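Local coordinates for protein retinol dehydratase (PDB 1FMJ) that dehydrates retinol to anhydroretinol, using a sulfotransferase-type fold that holds adenosine-3'-5'-diphosphate and retinol beneath a helical lid, at residues 152-155 with 156-159; 212-215 with 216-219. All blocks are in the same frame, centred on the assembly; numbering follows the deposited sequence.

Contact 1. Residues 152-155 with 156-159; sequences AVPP and TEKR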
loop_
_atom_site.group_PDB
_atom_site.type_symbol
_atom_site.label_atom_id
_atom_site.label_comp_id
_atom_site.label_asym_id
_atom_site.label_seq_id
_atom_site.Cartn_x
_atom_site.Cartn_y
_atom_site.Cartn_z
ATOM N N ALA A 152 16.469 -0.252 13.504
ATOM C CA ALA A 152 16.638 0.727 14.565
ATOM C C ALA A 152 15.652 0.547 15.728
ATOM O O ALA A 152 15.938 0.947 16.858
ATOM C CB ALA A 152 16.524 2.133 13.981
ATOM N N VAL A 153 14.497 -0.051 15.463
ATOM C CA VAL A 153 13.520 -0.267 16.526
ATOM C C VAL A 153 14.111 -1.218 17.574
ATOM O O VAL A 153 14.574 -2.305 17.240
ATOM C CB VAL A 153 12.208 -0.863 15.965
ATOM C CG1 VAL A 153 11.258 -1.208 17.106
ATOM C CG2 VAL A 153 11.547 0.142 15.014
ATOM N N PRO A 154 14.123 -0.812 18.853
ATOM C CA PRO A 154 14.673 -1.665 19.921
ATOM C C PRO A 154 13.907 -2.986 20.042
ATOM O O PRO A 154 12.694 -3.014 19.863
ATOM C CB PRO A 154 14.505 -0.809 21.177
ATOM C CG PRO A 154 14.488 0.587 20.667
ATOM C CD PRO A 154 13.676 0.481 19.392
ATOM N N PRO A 155 14.603 -4.090 20.374
ATOM C CA PRO A 155 13.976 -5.407 20.520
ATOM C C PRO A 155 12.812 -5.425 21.502
ATOM O O PRO A 155 11.888 -6.224 21.351
ATOM C CB PRO A 155 15.126 -6.289 21.005
ATOM C CG PRO A 155 16.320 -5.646 20.392
ATOM C CD PRO A 155 16.050 -4.181 20.635
ATOM N N THR A 156 12.861 -4.550 22.504
ATOM C CA THR A 156 11.809 -4.495 23.513
ATOM C C THR A 156 10.565 -3.757 23.048
ATOM O O THR A 156 9.622 -3.553 23.820
ATOM C CB THR A 156 12.317 -3.847 24.807
ATOM O OG1 THR A 156 13.021 -2.646 24.493
ATOM C CG2 THR A 156 13.246 -4.794 25.551
ATOM N N GLU A 157 10.560 -3.354 21.783
ATOM C CA GLU A 157 9.416 -2.658 21.223
ATOM C C GLU A 157 8.864 -3.477 20.071
ATOM O O GLU A 157 9.567 -3.704 19.090
ATOM C CB GLU A 157 9.830 -1.280 20.701
ATOM C CG GLU A 157 8.675 -0.456 20.179
ATOM C CD GLU A 157 9.124 0.881 19.612
ATOM O OE1 GLU A 157 10.030 1.502 20.203
ATOM O OE2 GLU A 157 8.560 1.314 18.586
ATOM N N LYS A 158 7.614 -3.916 20.184
ATOM C CA LYS A 158 7.003 -4.698 19.118
ATOM C C LYS A 158 7.014 -3.872 17.837
ATOM O O LYS A 158 6.670 -2.685 17.848
ATOM C CB LYS A 158 5.564 -5.083 19.477
ATOM C CG LYS A 158 4.834 -5.826 18.358
ATOM C CD LYS A 158 3.397 -6.159 18.737
ATOM C CE LYS A 158 3.249 -7.562 19.295
ATOM N NZ LYS A 158 3.386 -8.626 18.275
ATOM N N ARG A 159 7.435 -4.495 16.739
ATOM C CA ARG A 159 7.492 -3.803 15.461
ATOM C C ARG A 159 6.286 -4.092 14.584
ATOM O O ARG A 159 5.966 -5.254 14.307
ATOM C CB ARG A 159 8.765 -4.179 14.693
ATOM C CG ARG A 159 10.065 -3.780 15.385
ATOM C CD ARG A 159 11.283 -4.061 14.490
ATOM N NE ARG A 159 11.406 -5.471 14.125
ATOM C CZ ARG A 159 12.427 -5.980 13.441
ATOM N NH1 ARG A 159 13.423 -5.194 13.041
ATOM N NH2 ARG A 159 12.455 -7.277 13.158
HETATM O O HOH W 1 11.094 -5.830 18.655
#

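Contact 2. Residues 212-215 with 216-219; sequences DFWE and MFHR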
loop_
_atom_site.group_PDB
_atom_site.type_symbol
_atom_site.label_atom_id
_atom_site.label_comp_id
_atom_site.label_asym_id
_atom_site.label_seq_id
_atom_site.Cartn_x
_atom_site.Cartn_y
_atom_site.Cartn_z
ATOM N N ASP A 212 -5.991 6.465 -18.994
ATOM C CA ASP A 212 -4.552 6.369 -19.229
ATOM C C ASP A 212 -3.938 5.674 -18.017
ATOM O O ASP A 212 -2.967 4.930 -18.130
ATOM C CB ASP A 212 -3.895 7.743 -19.359
ATOM C CG ASP A 212 -4.389 8.523 -20.547
ATOM O OD1 ASP A 212 -4.662 7.904 -21.593
ATOM O OD2 ASP A 212 -4.483 9.765 -20.430
ATOM N N PHE A 213 -4.507 5.939 -16.849
ATOM C CA PHE A 213 -4.004 5.331 -15.629
ATOM C C PHE A 213 -4.305 3.833 -15.681
ATOM O O PHE A 213 -3.470 3.011 -15.300
ATOM C CB PHE A 213 -4.660 5.960 -14.399
ATOM C CG PHE A 213 -4.087 5.470 -13.098
ATOM C CD1 PHE A 213 -2.892 5.994 -12.608
ATOM C CD2 PHE A 213 -4.704 4.443 -12.394
ATOM C CE1 PHE A 213 -2.320 5.496 -11.434
ATOM C CE2 PHE A 213 -4.135 3.939 -11.216
ATOM C CZ PHE A 213 -2.943 4.468 -10.740
ATOM N N TRP A 214 -5.498 3.488 -16.165
ATOM C CA TRP A 214 -5.916 2.090 -16.277
ATOM C C TRP A 214 -5.061 1.292 -17.254
ATOM O O TRP A 214 -4.756 0.126 -17.005
ATOM C CB TRP A 214 -7.381 2.003 -16.698
ATOM C CG TRP A 214 -7.780 0.635 -17.197
ATOM C CD1 TRP A 214 -8.045 0.280 -18.489
ATOM C CD2 TRP A 214 -7.957 -0.548 -16.412
ATOM N NE1 TRP A 214 -8.380 -1.050 -18.557
ATOM C CE2 TRP A 214 -8.335 -1.583 -17.296
ATOM C CE3 TRP A 214 -7.833 -0.836 -15.043
ATOM C CZ2 TRP A 214 -8.593 -2.887 -16.858
ATOM C CZ3 TRP A 214 -8.087 -2.130 -14.607
ATOM C CH2 TRP A 214 -8.463 -3.141 -15.514
ATOM N N GLU A 215 -4.693 1.908 -18.371
ATOM C CA GLU A 215 -3.853 1.235 -19.358
ATOM C C GLU A 215 -2.546 0.821 -18.691
ATOM O O GLU A 215 -2.079 -0.306 -18.833
ATOM C CB GLU A 215 -3.526 2.169 -20.524
ATOM C CG GLU A 215 -4.704 2.549 -21.412
ATOM C CD GLU A 215 -5.351 1.345 -22.078
ATOM O OE1 GLU A 215 -4.628 0.355 -22.343
ATOM O OE2 GLU A 215 -6.577 1.401 -22.345
ATOM N N MET A 216 -1.964 1.767 -17.964
ATOM C CA MET A 216 -0.704 1.570 -17.269
ATOM C C MET A 216 -0.839 0.518 -16.183
ATOM O O MET A 216 -0.063 -0.441 -16.129
ATOM C CB MET A 216 -0.252 2.911 -16.675
ATOM C CG MET A 216 0.959 2.865 -15.751
ATOM S SD MET A 216 1.585 4.547 -15.384
ATOM C CE MET A 216 0.044 5.428 -14.965
ATOM N N PHE A 217 -1.846 0.689 -15.331
ATOM C CA PHE A 217 -2.079 -0.233 -14.229
ATOM C C PHE A 217 -2.336 -1.690 -14.609
ATOM O O PHE A 217 -1.780 -2.586 -13.978
ATOM C CB PHE A 217 -3.242 0.254 -13.373
ATOM C CG PHE A 217 -3.578 -0.667 -12.243
ATOM C CD1 PHE A 217 -2.845 -0.636 -11.060
ATOM C CD2 PHE A 217 -4.630 -1.562 -12.351
ATOM C CE1 PHE A 217 -3.162 -1.483 -10.001
ATOM C CE2 PHE A 217 -4.954 -2.416 -11.292
ATOM C CZ PHE A 217 -4.216 -2.373 -10.119
ATOM N N HIS A 218 -3.177 -1.948 -15.611
ATOM C CA HIS A 218 -3.445 -3.346 -15.966
ATOM C C HIS A 218 -2.359 -3.968 -16.832
ATOM O O HIS A 218 -2.335 -5.179 -17.016
ATOM C CB HIS A 218 -4.824 -3.524 -16.631
ATOM C CG HIS A 218 -4.873 -3.186 -18.091
ATOM N ND1 HIS A 218 -4.684 -1.906 -18.571
ATOM C CD2 HIS A 218 -5.200 -3.943 -19.166
ATOM C CE1 HIS A 218 -4.899 -1.888 -19.876
ATOM N NE2 HIS A 218 -5.213 -3.111 -20.262
ATOM N N ARG A 219 -1.453 -3.143 -17.347
ATOM C CA ARG A 219 -0.362 -3.645 -18.169
ATOM C C ARG A 219 0.876 -3.875 -17.309
ATOM O O ARG A 219 1.955 -4.181 -17.822
ATOM C CB ARG A 219 -0.028 -2.671 -19.300
ATOM C CG ARG A 219 -0.942 -2.782 -20.513
ATOM C CD ARG A 219 -0.273 -2.166 -21.729
ATOM N NE ARG A 219 1.066 -2.722 -21.939
ATOM C CZ ARG A 219 1.918 -2.316 -22.880
ATOM N NH1 ARG A 219 1.574 -1.345 -23.717
ATOM N NH2 ARG A 219 3.126 -2.867 -22.970
HETATM O O HOH W 2 -4.241 -2.463 -23.264
#

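Contact 1. Residues 152-155 with 156-159
Val153 sets its CG1 branch opposite its own backbone N (chi1 174°), which carries the methyl across the turn to Arg159, where CG1 meets CG at 3.3 Å. Arg159 comes to the same spot with chi1 of -63°, its aliphatic stem running past the valine so that CD lies 3.6 Å from Val153 CB. The same valine methyl rests against the first side-chain carbon of Glu157, CG1 to CB 3.9 Å. Beyond the stem, the arginine's guanidinium forms a salt bridge to Asp65 through NH2, while NH1 hydrogen-bonds to Leu150 O. Glu157 extends alongside Pro154, both side chains heading the same way, and OE1 comes within 3.9 Å of the proline CD. Between them the backbone closes: Glu157 N donates to Pro154 O at 2.9 Å, approaching from above the carbonyl plane. A water links the two arms of the bend, lying 2.8 Å from Pro155 O and 2.7 Å from Glu157 O in hydrogen-bonding geometry. Pro155 and Thr156 occupy the two corners, largely solvent-exposed. This is a type I beta turn, Pro154 to Glu157, in the connection from helix 146-152 to strand 160-163 of the parallel sulfotransferase sheet.

Contact 2. Residues 212-215 with 216-219
Trp214 and His218 lie face on face, an i to i+4 aromatic pair near the C-terminal end of helix 210-218. The imidazole and the indole's five-membered ring form an offset stack, planes within 3° and centroids 4.2 Å apart. His218 CB sits over the fused six-membered ring of the Trp214 indole, 3.8 Å from its centroid, adding a CH-pi contact. On the other imidazole face lies Arg219 CG, displaced toward the rim, while Glu215 CA meets the ring's edge in its plane. The Phe217 ring is approached at its edge by Trp214 CZ3.

His218 takes a chi1 of 81°, placing CG between its backbone N and carbonyl carbon and folding the ring back along the helix. There ND1 donates to Trp214 O at 2.6 Å, while His218 N makes the regular helical bond to the same oxygen from the opposite face of its carbonyl plane. Two donors thus grip one acceptor, and the ND1 bond, with the stack on Trp214, holds the imidazole's rotation. Trp214 NE1 is hydrogen-bonded to Gln330 OE1 of helix 325-338, and the indole also touches Ala191 of helix 187-200. Farther round the helix, Met216 brings its CE against Phe213 CD1, while Phe213 meets Tyr222 edge-to-face.

Glu215 runs beside His218, its carboxylate turned 74° from the imidazole plane; a nearby negative charge would be expected to favour protonation of that ring. A water joins the two polar ends, donating to Glu215 OE1 at 3.0 Å and accepting a weak bond from His218 NE2 at 3.2 Å.

In the fold
Contact 1 and contact 2 are separate local features of one sulfotransferase domain, on opposite sides of the chain's centre: their centres are 39 Å apart and their nearest atoms about 26 Å. Along the chain the loop at 152-159 comes first and leads into strand 160-163, which lies between strands 104-105 and 66-70 in the parallel sheet; helix 210-218 comes later, after strand 179-184 and helix 187-200. Neither contact takes part in the retinol, adenosine-3'-5'-diphosphate or metal sites. In contact 2 the Phe213 side chain lies about 11 Å from the bound adenosine-3'-5'-diphosphate and about 12 Å from retinol, touching neither. Contact 1 is at the surface, its centre about 22 Å from that of the chain.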